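PDB 3WY8: serine protease from Arthrobacter nicotinovorans, which probably hydrolyses peptide bonds as a trypsin-like serine peptidase with activity against keratin, this chain being the catalytic domain of a longer precursor. Local coordinates for residues K9-I14 with S26-T31; K35-T40 with T93-M98; G122-S127 with S145-N150; G173-G178 with Q185-S190. One frame throughout, in Å; residues are numbered along the deposited sequence.

Contact 1 of 4, residues K9-I14 with S26-T31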
loop_
_atom_site.group_PDB
_atom_site.type_symbol
_atom_site.label_atom_id
_atom_site.label_comp_id
_atom_site.label_asym_id
_atom_site.label_seq_id
_atom_site.Cartn_x
_atom_site.Cartn_y
_atom_site.Cartn_z
ATOM N N LYS A 9 -5.864 1.386 13.115
ATOM C CA LYS A 9 -7.128 0.785 12.711
ATOM C C LYS A 9 -7.258 0.603 11.199
ATOM O O LYS A 9 -7.667 -0.461 10.732
ATOM C CB LYS A 9 -8.291 1.637 13.234
ATOM C CG LYS A 9 -9.483 0.821 13.688
ATOM C CD LYS A 9 -10.588 1.703 14.282
ATOM C CE LYS A 9 -10.173 2.326 15.614
ATOM N NZ LYS A 9 -11.272 3.140 16.222
ATOM N N HIS A 10 -6.886 1.636 10.446
ATOM C CA HIS A 10 -7.098 1.649 9.000
ATOM C C HIS A 10 -5.960 1.022 8.176
ATOM O O HIS A 10 -6.131 0.761 6.984
ATOM C CB HIS A 10 -7.419 3.073 8.502
ATOM C CG HIS A 10 -6.414 4.108 8.909
ATOM N ND1 HIS A 10 -5.228 4.301 8.235
ATOM C CD2 HIS A 10 -6.427 5.018 9.912
ATOM C CE1 HIS A 10 -4.552 5.283 8.807
ATOM N NE2 HIS A 10 -5.261 5.739 9.824
ATOM N N ILE A 11 -4.817 0.780 8.817
ATOM C CA ILE A 11 -3.662 0.165 8.148
ATOM C C ILE A 11 -3.670 -1.339 8.408
ATOM O O ILE A 11 -3.885 -1.779 9.541
ATOM C CB ILE A 11 -2.312 0.755 8.638
ATOM C CG1 ILE A 11 -2.306 2.282 8.516
ATOM C CG2 ILE A 11 -1.132 0.132 7.867
ATOM C CD1 ILE A 11 -1.031 2.943 9.030
ATOM N N GLY A 12 -3.427 -2.123 7.363
ATOM C CA GLY A 12 -3.496 -3.573 7.495
ATOM C C GLY A 12 -2.444 -4.375 6.752
ATOM O O GLY A 12 -1.714 -3.862 5.899
ATOM N N LYS A 13 -2.377 -5.651 7.114
ATOM C CA LYS A 13 -1.539 -6.628 6.444
ATOM C C LYS A 13 -2.375 -7.325 5.377
ATOM O O LYS A 13 -3.570 -7.567 5.577
ATOM C CB LYS A 13 -1.023 -7.638 7.467
ATOM C CG LYS A 13 0.068 -8.579 6.949
ATOM C CD LYS A 13 0.530 -9.505 8.069
ATOM C CE LYS A 13 1.528 -10.551 7.578
ATOM N NZ LYS A 13 2.878 -9.992 7.289
ATOM N N ILE A 14 -1.744 -7.641 4.251
ATOM C CA ILE A 14 -2.413 -8.328 3.146
ATOM C C ILE A 14 -1.801 -9.707 2.938
ATOM O O ILE A 14 -0.575 -9.849 2.916
ATOM C CB ILE A 14 -2.308 -7.517 1.833
ATOM C CG1 ILE A 14 -3.049 -6.181 1.965
ATOM C CG2 ILE A 14 -2.858 -8.305 0.644
ATOM C CD1 ILE A 14 -2.692 -5.168 0.876
ATOM N N SER A 26 1.236 -4.971 2.439
ATOM C CA SER A 26 0.593 -4.076 3.385
ATOM C C SER A 26 -0.353 -3.167 2.609
ATOM O O SER A 26 -0.214 -3.013 1.391
ATOM C CB SER A 26 1.647 -3.252 4.128
ATOM O OG SER A 26 2.602 -4.107 4.728
ATOM N N GLY A 27 -1.319 -2.578 3.303
ATOM C CA GLY A 27 -2.307 -1.734 2.650
ATOM C C GLY A 27 -2.990 -0.789 3.613
ATOM O O GLY A 27 -2.690 -0.772 4.812
ATOM N N ASN A 28 -3.921 -0.002 3.080
ATOM C CA ASN A 28 -4.568 1.038 3.866
ATOM C C ASN A 28 -5.993 1.281 3.410
ATOM O O ASN A 28 -6.257 1.370 2.207
ATOM C CB ASN A 28 -3.759 2.334 3.750
ATOM C CG ASN A 28 -4.193 3.386 4.741
ATOM O OD1 ASN A 28 -4.355 3.111 5.931
ATOM N ND2 ASN A 28 -4.359 4.609 4.260
ATOM N N SER A 29 -6.911 1.383 4.373
ATOM C CA SER A 29 -8.284 1.777 4.083
ATOM C C SER A 29 -8.300 3.256 3.688
ATOM O O SER A 29 -7.886 4.120 4.465
ATOM C CB SER A 29 -9.188 1.527 5.294
ATOM O OG SER A 29 -10.511 1.989 5.048
ATOM N N VAL A 30 -8.750 3.536 2.466
ATOM C CA VAL A 30 -8.781 4.915 1.959
ATOM C C VAL A 30 -10.210 5.374 1.716
ATOM O O VAL A 30 -11.078 4.573 1.361
ATOM C CB VAL A 30 -7.918 5.116 0.682
ATOM C CG1 VAL A 30 -6.433 4.966 1.015
ATOM C CG2 VAL A 30 -8.321 4.155 -0.443
ATOM N N THR A 31 -10.448 6.665 1.924
ATOM C CA THR A 31 -11.792 7.214 1.788
ATOM C C THR A 31 -12.291 6.994 0.363
ATOM O O THR A 31 -11.550 7.181 -0.594
ATOM C CB THR A 31 -11.832 8.704 2.159
ATOM O OG1 THR A 31 -11.246 8.882 3.458
ATOM C CG2 THR A 31 -13.262 9.212 2.186
#
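His-10 and Asn-28 lie side by side at the end of two antiparallel strands, their side chains pointing the same way and their ring and amide planes 66° apart. ND1 of His-10 donates to OD1 of Asn-28 at 2.7 Å, a nearly straight bond that stays in the imidazole plane and meets a lone pair in the plane of the amide. CG of His-10 sits between the backbone N and the carbonyl carbon (chi1 53°), a torsion that turns ND1 toward Asn-28. The amide has little freedom to flip, since ND2 of Asn-28 is bonded to Gln-185 and Ser-113. Next to this pair the backbones join: Ser-29 N donates to His-10 O (2.8 Å). Gly-27 takes the next place along: its O accepts from Gly-12 N at 3.0 Å and its N donates to Gly-12 O at 2.9 Å. Over the bare backbone of Gly-27 comes CD1 of Ile-14, which lies 3.3 Å from Ser-26 O. The hydroxyl of Ser-26 turns elsewhere, bonding Gly-169 O and Tyr-130 N and so tying the strand to the other half of the enzyme. Strands 11-18 and 21-29 thus form the antiparallel beta hairpin that opens the N-terminal six-stranded barrel of the chymotrypsin fold.

Contact 2 of 4, residues K35-T40 with T93-M98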
loop_
_atom_site.group_PDB
_atom_site.type_symbol
_atom_site.label_atom_id
_atom_site.label_comp_id
_atom_site.label_asym_id
_atom_site.label_seq_id
_atom_site.Cartn_x
_atom_site.Cartn_y
_atom_site.Cartn_z
ATOM N N LYS A 35 -16.989 2.924 0.550
ATOM C CA LYS A 35 -16.549 2.622 1.922
ATOM C C LYS A 35 -15.820 1.281 2.046
ATOM O O LYS A 35 -15.816 0.659 3.119
ATOM C CB LYS A 35 -17.728 2.676 2.898
ATOM C CG LYS A 35 -18.317 4.067 3.090
ATOM C CD LYS A 35 -19.485 4.010 4.051
ATOM C CE LYS A 35 -20.017 5.393 4.360
ATOM N NZ LYS A 35 -20.898 5.363 5.557
ATOM N N SER A 36 -15.193 0.857 0.951
ATOM C CA SER A 36 -14.649 -0.494 0.836
ATOM C C SER A 36 -13.279 -0.546 0.167
ATOM O O SER A 36 -12.779 -1.635 -0.147
ATOM C CB SER A 36 -15.619 -1.369 0.035
ATOM O OG SER A 36 -16.868 -1.473 0.691
ATOM N N THR A 37 -12.672 0.618 -0.052
ATOM C CA THR A 37 -11.462 0.697 -0.872
ATOM C C THR A 37 -10.183 0.649 -0.043
ATOM O O THR A 37 -10.073 1.306 0.995
ATOM C CB THR A 37 -11.493 1.937 -1.801
ATOM O OG1 THR A 37 -12.693 1.901 -2.583
ATOM C CG2 THR A 37 -10.295 1.958 -2.753
ATOM N N VAL A 38 -9.234 -0.153 -0.528
ATOM C CA VAL A 38 -7.937 -0.361 0.114
ATOM C C VAL A 38 -6.842 -0.015 -0.884
ATOM O O VAL A 38 -6.820 -0.536 -1.999
ATOM C CB VAL A 38 -7.766 -1.832 0.588
ATOM C CG1 VAL A 38 -6.320 -2.109 1.028
ATOM C CG2 VAL A 38 -8.735 -2.143 1.723
ATOM N N SER A 39 -5.931 0.867 -0.485
ATOM C CA SER A 39 -4.790 1.205 -1.323
ATOM C C SER A 39 -3.631 0.241 -1.064
ATOM O O SER A 39 -3.419 -0.203 0.066
ATOM C CB SER A 39 -4.332 2.625 -1.028
ATOM O OG SER A 39 -3.914 2.709 0.320
ATOM N N THR A 40 -2.882 -0.063 -2.119
ATOM C CA THR A 40 -1.719 -0.950 -2.032
ATOM C C THR A 40 -0.845 -0.755 -3.277
ATOM O O THR A 40 -1.101 0.156 -4.068
ATOM C CB THR A 40 -2.144 -2.438 -1.800
ATOM O OG1 THR A 40 -1.002 -3.229 -1.442
ATOM C CG2 THR A 40 -2.837 -3.038 -3.031
ATOM N N THR A 93 0.818 1.297 -8.211
ATOM C CA THR A 93 -0.187 1.496 -7.178
ATOM C C THR A 93 -1.476 0.894 -7.695
ATOM O O THR A 93 -1.745 0.925 -8.896
ATOM C CB THR A 93 -0.393 2.992 -6.835
ATOM O OG1 THR A 93 0.804 3.518 -6.254
ATOM C CG2 THR A 93 -1.534 3.185 -5.837
ATOM N N ALA A 94 -2.258 0.332 -6.783
ATOM C CA ALA A 94 -3.539 -0.249 -7.134
ATOM C C ALA A 94 -4.496 -0.172 -5.954
ATOM O O ALA A 94 -4.096 0.139 -4.831
ATOM C CB ALA A 94 -3.356 -1.689 -7.594
ATOM N N PHE A 95 -5.769 -0.434 -6.225
ATOM C CA PHE A 95 -6.794 -0.324 -5.212
ATOM C C PHE A 95 -7.669 -1.557 -5.240
ATOM O O PHE A 95 -8.123 -1.995 -6.296
ATOM C CB PHE A 95 -7.625 0.949 -5.409
ATOM C CG PHE A 95 -6.801 2.200 -5.377
ATOM C CD1 PHE A 95 -6.580 2.871 -4.180
ATOM C CD2 PHE A 95 -6.203 2.681 -6.540
ATOM C CE1 PHE A 95 -5.793 4.023 -4.142
ATOM C CE2 PHE A 95 -5.406 3.827 -6.514
ATOM C CZ PHE A 95 -5.205 4.502 -5.313
ATOM N N ALA A 96 -7.865 -2.134 -4.065
ATOM C CA ALA A 96 -8.734 -3.281 -3.927
ATOM C C ALA A 96 -10.058 -2.807 -3.347
ATOM O O ALA A 96 -10.086 -1.909 -2.503
ATOM C CB ALA A 96 -8.080 -4.308 -3.030
ATOM N N VAL A 97 -11.156 -3.401 -3.810
ATOM C CA VAL A 97 -12.477 -3.115 -3.255
ATOM C C VAL A 97 -12.968 -4.355 -2.519
ATOM O O VAL A 97 -13.044 -5.439 -3.095
ATOM C CB VAL A 97 -13.482 -2.670 -4.338
ATOM C CG1 VAL A 97 -14.860 -2.416 -3.726
ATOM C CG2 VAL A 97 -12.979 -1.414 -5.020
ATOM N N MET A 98 -13.275 -4.181 -1.237
ATOM C CA MET A 98 -13.526 -5.309 -0.344
ATOM C C MET A 98 -15.003 -5.659 -0.271
ATOM O O MET A 98 -15.861 -4.776 -0.333
ATOM C CB MET A 98 -12.995 -5.001 1.064
ATOM C CG MET A 98 -11.542 -4.526 1.121
ATOM S SD MET A 98 -10.344 -5.710 0.444
ATOM C CE MET A 98 -10.187 -5.198 -1.222
HETATM O O HOH W 1 -18.112 -3.698 -1.042
#
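Ser-36 and Met-98 meet at one end of a five-bond antiparallel ladder, where Met-98 N donates to Ser-36 O at 2.8 Å. A water closes the same end, giving one hydrogen to Ser-36 OG and the other to Met-98 O, the latter at 2.6 Å; Ser-36 OG is also bonded to Asn-34 O. Inward, Val-38 and Ala-96 exchange two backbone bonds, and Thr-40 and Ala-94 two more, slightly longer. On the Val-38 face, CG2 of Val-38 touches CG of Met-98 at 3.7 Å, the two side chains crossing at about a right angle. In Met-98, CG stands beside the backbone N (chi1 -52°), and the chain then bends at chi2 and again at chi3. The other face carries Thr-37, Ser-39, Phe-95 and Val-97. CE1 of Phe-95 lies 3.7 Å from Ser-39 CB, while CG2 of Thr-37 packs against Phe-95 CB at 3.9 Å. In the next shell, helix 207-218 covers this ring, with Tyr-213 meeting it edge-to-face, and helix 106-110 lies against Val-38 and Met-98 through Leu-106. Polar tips point outward from the pair: Thr-37 OG1 to Asn-34, Ser-39 OG to Asn-28 O and Gln-185, Thr-93 OG1 to Trp-205. The chemistry is therefore divided: paired peptide groups satisfy one another between the strands, apolar groups pack on both faces, and each of these buried hydroxyls finds its partner beyond the ladder.

Contact 3 of 4, residues G122-S127 with S145-N150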
loop_
_atom_site.group_PDB
_atom_site.type_symbol
_atom_site.label_atom_id
_atom_site.label_comp_id
_atom_site.label_asym_id
_atom_site.label_seq_id
_atom_site.Cartn_x
_atom_site.Cartn_y
_atom_site.Cartn_z
ATOM N N GLY A 122 8.878 16.109 -3.319
ATOM C CA GLY A 122 9.802 16.517 -2.264
ATOM C C GLY A 122 9.163 16.809 -0.920
ATOM O O GLY A 122 9.773 17.459 -0.068
ATOM N N LEU A 123 7.940 16.321 -0.715
ATOM C CA LEU A 123 7.279 16.440 0.581
ATOM C C LEU A 123 7.907 15.505 1.615
ATOM O O LEU A 123 8.666 14.597 1.263
ATOM C CB LEU A 123 5.778 16.149 0.459
ATOM C CG LEU A 123 4.931 17.120 -0.376
ATOM C CD1 LEU A 123 3.517 16.575 -0.533
ATOM C CD2 LEU A 123 4.911 18.512 0.241
ATOM N N SER A 124 7.602 15.749 2.887
ATOM C CA SER A 124 8.022 14.858 3.969
ATOM C C SER A 124 6.919 13.849 4.258
ATOM O O SER A 124 5.734 14.176 4.170
ATOM C CB SER A 124 8.373 15.660 5.219
ATOM O OG SER A 124 9.533 16.436 4.978
ATOM N N TYR A 125 7.319 12.626 4.606
ATOM C CA TYR A 125 6.383 11.516 4.745
ATOM C C TYR A 125 6.659 10.658 5.966
ATOM O O TYR A 125 7.779 10.617 6.472
ATOM C CB TYR A 125 6.475 10.593 3.527
ATOM C CG TYR A 125 5.968 11.190 2.242
ATOM C CD1 TYR A 125 4.619 11.120 1.914
ATOM C CD2 TYR A 125 6.843 11.807 1.346
ATOM C CE1 TYR A 125 4.144 11.663 0.724
ATOM C CE2 TYR A 125 6.380 12.356 0.157
ATOM C CZ TYR A 125 5.030 12.274 -0.145
ATOM O OH TYR A 125 4.569 12.811 -1.318
ATOM N N LYS A 126 5.620 9.969 6.421
ATOM C CA LYS A 126 5.780 8.831 7.314
ATOM C C LYS A 126 5.115 7.632 6.640
ATOM O O LYS A 126 3.933 7.684 6.301
ATOM C CB LYS A 126 5.173 9.109 8.692
ATOM C CG LYS A 126 5.482 8.011 9.723
ATOM C CD LYS A 126 5.009 8.389 11.120
ATOM C CE LYS A 126 5.355 7.294 12.118
ATOM N NZ LYS A 126 5.053 7.660 13.536
ATOM N N SER A 127 5.898 6.581 6.417
ATOM C CA SER A 127 5.433 5.373 5.738
ATOM C C SER A 127 5.275 4.229 6.724
ATOM O O SER A 127 6.079 4.076 7.638
ATOM C CB SER A 127 6.414 4.972 4.636
ATOM O OG SER A 127 6.211 3.621 4.229
ATOM N N SER A 145 10.315 7.341 8.189
ATOM C CA SER A 145 9.974 8.728 7.890
ATOM C C SER A 145 11.150 9.481 7.282
ATOM O O SER A 145 12.315 9.152 7.530
ATOM C CB SER A 145 9.458 9.446 9.141
ATOM O OG SER A 145 10.496 9.617 10.090
ATOM N N GLY A 146 10.835 10.486 6.474
ATOM C CA GLY A 146 11.858 11.368 5.930
ATOM C C GLY A 146 11.349 12.262 4.822
ATOM O O GLY A 146 10.153 12.279 4.514
ATOM N N THR A 147 12.272 13.008 4.229
ATOM C CA THR A 147 11.962 13.894 3.117
ATOM C C THR A 147 12.171 13.129 1.820
ATOM O O THR A 147 13.209 12.490 1.624
ATOM C CB THR A 147 12.846 15.161 3.157
ATOM O OG1 THR A 147 12.590 15.879 4.373
ATOM C CG2 THR A 147 12.570 16.074 1.957
ATOM N N ALA A 148 11.176 13.191 0.942
ATOM C CA ALA A 148 11.255 12.523 -0.352
ATOM C C ALA A 148 12.277 13.184 -1.270
ATOM O O ALA A 148 12.315 14.411 -1.393
ATOM C CB ALA A 148 9.884 12.488 -1.018
ATOM N N THR A 149 13.108 12.356 -1.900
ATOM C CA THR A 149 14.015 12.799 -2.957
ATOM C C THR A 149 13.878 11.875 -4.163
ATOM O O THR A 149 13.302 10.792 -4.063
ATOM C CB THR A 149 15.494 12.838 -2.490
ATOM O OG1 THR A 149 15.874 11.555 -1.973
ATOM C CG2 THR A 149 15.696 13.912 -1.416
ATOM N N ASN A 150 14.394 12.306 -5.307
ATOM C CA ASN A 150 14.328 11.497 -6.517
ATOM C C ASN A 150 15.223 10.266 -6.456
ATOM O O ASN A 150 16.163 10.206 -5.655
ATOM C CB ASN A 150 14.665 12.349 -7.744
ATOM C CG ASN A 150 13.671 13.467 -7.957
ATOM O OD1 ASN A 150 12.496 13.345 -7.604
ATOM N ND2 ASN A 150 14.136 14.575 -8.528
#
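Tyr-125 faces Gly-146 across two antiparallel strands, its N donating to Gly-146 O at 2.9 Å and its O accepting from Gly-146 N at 3.1 Å. Followed outward, the tyrosine begins with CB, which passes 4.2 Å from Gly-146 O. CG then leaves anti to the carbonyl carbon (chi1 -68°), which brings one long edge of the ring to Ala-148. There CD2 lies 3.9 Å and CE2 3.7 Å from Ala-148 CB, a methyl close to the ring plane and so an edge contact. The opposite edge looks to strand 174-177, CD1 nearing Phe-176 O, while the Trp-175 indole lies over one ring face, planes about 60° apart. At the tip, OH is hydrogen-bonded to Asn-186 OD1, fixing the far end of the ring. The methyl of Ala-148 is held in place by its own N, which donates to Leu-123 O at 2.9 Å. The other side of the sheet is more exposed: Ser-124 OG and Thr-147 OG1 share a hydrogen bond of 3.2 Å, and the Lys-126 amine reaches away to a salt bridge with Glu-5. Strands 124-129 and 142-150 are neighbours in the antiparallel sheet of the C-terminal beta-barrel domain of a trypsin-like protease.

Contact 4 of 4, residues G173-G178 with Q185-S190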
loop_
_atom_site.group_PDB
_atom_site.type_symbol
_atom_site.label_atom_id
_atom_site.label_comp_id
_atom_site.label_asym_id
_atom_site.label_seq_id
_atom_site.Cartn_x
_atom_site.Cartn_y
_atom_site.Cartn_z
ATOM N N GLY A 173 2.348 -0.617 1.637
ATOM C CA GLY A 173 2.059 0.163 2.842
ATOM C C GLY A 173 1.980 1.653 2.554
ATOM O O GLY A 173 2.675 2.149 1.669
ATOM N N PRO A 174 1.143 2.382 3.311
ATOM C CA PRO A 174 0.857 3.773 2.956
ATOM C C PRO A 174 1.958 4.779 3.305
ATOM O O PRO A 174 2.596 4.667 4.353
ATOM C CB PRO A 174 -0.411 4.078 3.754
ATOM C CG PRO A 174 -0.312 3.185 4.968
ATOM C CD PRO A 174 0.340 1.922 4.464
ATOM N N TRP A 175 2.156 5.751 2.416
ATOM C CA TRP A 175 2.943 6.944 2.706
ATOM C C TRP A 175 1.977 8.064 3.050
ATOM O O TRP A 175 1.135 8.430 2.224
ATOM C CB TRP A 175 3.734 7.385 1.470
ATOM C CG TRP A 175 4.939 6.573 1.132
ATOM C CD1 TRP A 175 5.105 5.228 1.298
ATOM C CD2 TRP A 175 6.140 7.054 0.521
ATOM N NE1 TRP A 175 6.346 4.845 0.846
ATOM C CE2 TRP A 175 7.001 5.947 0.362
ATOM C CE3 TRP A 175 6.573 8.317 0.094
ATOM C CZ2 TRP A 175 8.279 6.064 -0.198
ATOM C CZ3 TRP A 175 7.843 8.436 -0.466
ATOM C CH2 TRP A 175 8.679 7.314 -0.609
ATOM N N PHE A 176 2.102 8.614 4.254
ATOM C CA PHE A 176 1.292 9.771 4.638
ATOM C C PHE A 176 2.133 11.029 4.581
ATOM O O PHE A 176 3.259 11.042 5.080
ATOM C CB PHE A 176 0.719 9.602 6.050
ATOM C CG PHE A 176 -0.163 8.397 6.203
ATOM C CD1 PHE A 176 -1.475 8.421 5.749
ATOM C CD2 PHE A 176 0.323 7.236 6.798
ATOM C CE1 PHE A 176 -2.299 7.298 5.881
ATOM C CE2 PHE A 176 -0.488 6.115 6.935
ATOM C CZ PHE A 176 -1.799 6.141 6.476
ATOM N N ILE A 177 1.600 12.080 3.958
ATOM C CA ILE A 177 2.268 13.385 3.985
ATOM C C ILE A 177 2.323 13.851 5.434
ATOM O O ILE A 177 1.306 13.846 6.125
ATOM C CB ILE A 177 1.525 14.451 3.153
ATOM C CG1 ILE A 177 1.410 14.014 1.690
ATOM C CG2 ILE A 177 2.242 15.805 3.260
ATOM C CD1 ILE A 177 0.401 14.834 0.875
ATOM N N GLY A 178 3.509 14.243 5.889
ATOM C CA GLY A 178 3.675 14.707 7.264
ATOM C C GLY A 178 4.289 13.657 8.165
ATOM O O GLY A 178 5.123 12.863 7.720
ATOM N N GLN A 185 -2.892 10.090 2.594
ATOM C CA GLN A 185 -2.026 9.176 1.852
ATOM C C GLN A 185 -1.666 9.758 0.486
ATOM O O GLN A 185 -2.521 10.310 -0.201
ATOM C CB GLN A 185 -2.667 7.799 1.688
ATOM C CG GLN A 185 -1.735 6.815 0.965
ATOM C CD GLN A 185 -2.208 5.374 0.990
ATOM O OE1 GLN A 185 -3.278 5.056 1.510
ATOM N NE2 GLN A 185 -1.395 4.487 0.418
ATOM N N ASN A 186 -0.402 9.623 0.094
ATOM C CA ASN A 186 0.072 10.206 -1.158
ATOM C C ASN A 186 1.098 9.337 -1.903
ATOM O O ASN A 186 1.642 9.759 -2.918
ATOM C CB ASN A 186 0.600 11.626 -0.897
ATOM C CG ASN A 186 1.026 12.357 -2.165
ATOM O OD1 ASN A 186 2.158 12.833 -2.252
ATOM N ND2 ASN A 186 0.126 12.451 -3.151
ATOM N N SER A 187 1.350 8.128 -1.390
ATOM C CA SER A 187 2.120 7.100 -2.107
ATOM C C SER A 187 2.005 5.756 -1.389
ATOM O O SER A 187 1.278 5.639 -0.397
ATOM C CB SER A 187 3.592 7.504 -2.280
ATOM O OG SER A 187 4.241 6.642 -3.206
ATOM N N VAL A 188 2.702 4.746 -1.913
ATOM C CA VAL A 188 2.818 3.428 -1.280
ATOM C C VAL A 188 4.263 2.950 -1.349
ATOM O O VAL A 188 5.022 3.385 -2.210
ATOM C CB VAL A 188 1.917 2.357 -1.957
ATOM C CG1 VAL A 188 0.442 2.672 -1.752
ATOM C CG2 VAL A 188 2.243 2.219 -3.448
ATOM N N ASN A 189 4.645 2.055 -0.440
ATOM C CA ASN A 189 5.924 1.356 -0.555
ATOM C C ASN A 189 5.958 0.493 -1.818
ATOM O O ASN A 189 5.093 -0.365 -2.011
ATOM C CB ASN A 189 6.161 0.473 0.673
ATOM C CG ASN A 189 6.210 1.264 1.964
ATOM O OD1 ASN A 189 6.777 2.356 2.019
ATOM N ND2 ASN A 189 5.624 0.705 3.020
ATOM N N SER A 190 6.949 0.719 -2.678
ATOM C CA SER A 190 7.012 0.006 -3.959
ATOM C C SER A 190 8.276 -0.829 -4.159
ATOM O O SER A 190 8.197 -2.028 -4.453
ATOM C CB SER A 190 6.831 0.982 -5.129
ATOM O OG SER A 190 7.088 0.337 -6.370
#
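Trp-175 lies against Ser-187 and Asn-189 in the beta hairpin 174-177/185-188 of the C-terminal barrel, directly after the Gly-Ser-Ser-Gly-Gly run whose second serine, Ser-171, is probably the nucleophile. This end is tightly packed. CB of Ser-187 rests over one indole face, 3.4 Å above its plane and displaced toward the rim. CG of Trp-175 stands beside the backbone N (chi1 -75°), and the ring runs on to Asn-189, where NE1 donates to OD1 at 2.8 Å. That donor lies above the amide plane, so no lone pair is met squarely; OD1 is also held by Ser-127 OG, and ND2 by Ser-170 O. The hairpin's other end is more open. There Ile-177, partly exposed, meets Asn-186 mainly through carbon, CG1 to CB at 3.6 Å. Between the two ends the ladder is irregular: Asn-186 N donates to Trp-175 O, whereas the buried N of Ser-187 has no partner at all. On the Pro-174 face Gln-185, extended beyond CG, lays its amide along Pro-174 CB, while OE1 turns to Ser-39. It adds a second donor to Ser-187 O, which is reached from opposite faces of its plane by Trp-175 N at 2.9 Å and Gln-185 NE2 at 3.0 Å.

The four contacts follow one another in series along the chain and divide between two beta domains. Contacts 1 and 2, centres 9 Å apart, share the N-terminal barrel, in which strands 21-29 and 37-40 are neighbours. Contacts 3 and 4, also 9 Å apart, share the C-terminal sheet through strands 124-129 and 174-177. Contact 4 is the bridge, centre to centre 11 Å from contact 1 and 14 Å from contact 2 and touching both, whereas the centre of contact 3 lies about 23 Å from that of contact 2 across the chain's centre. Such a double barrel places the probable triad, His-43 and Asp-92 from the first half and Ser-171 from the second, at the domain interface.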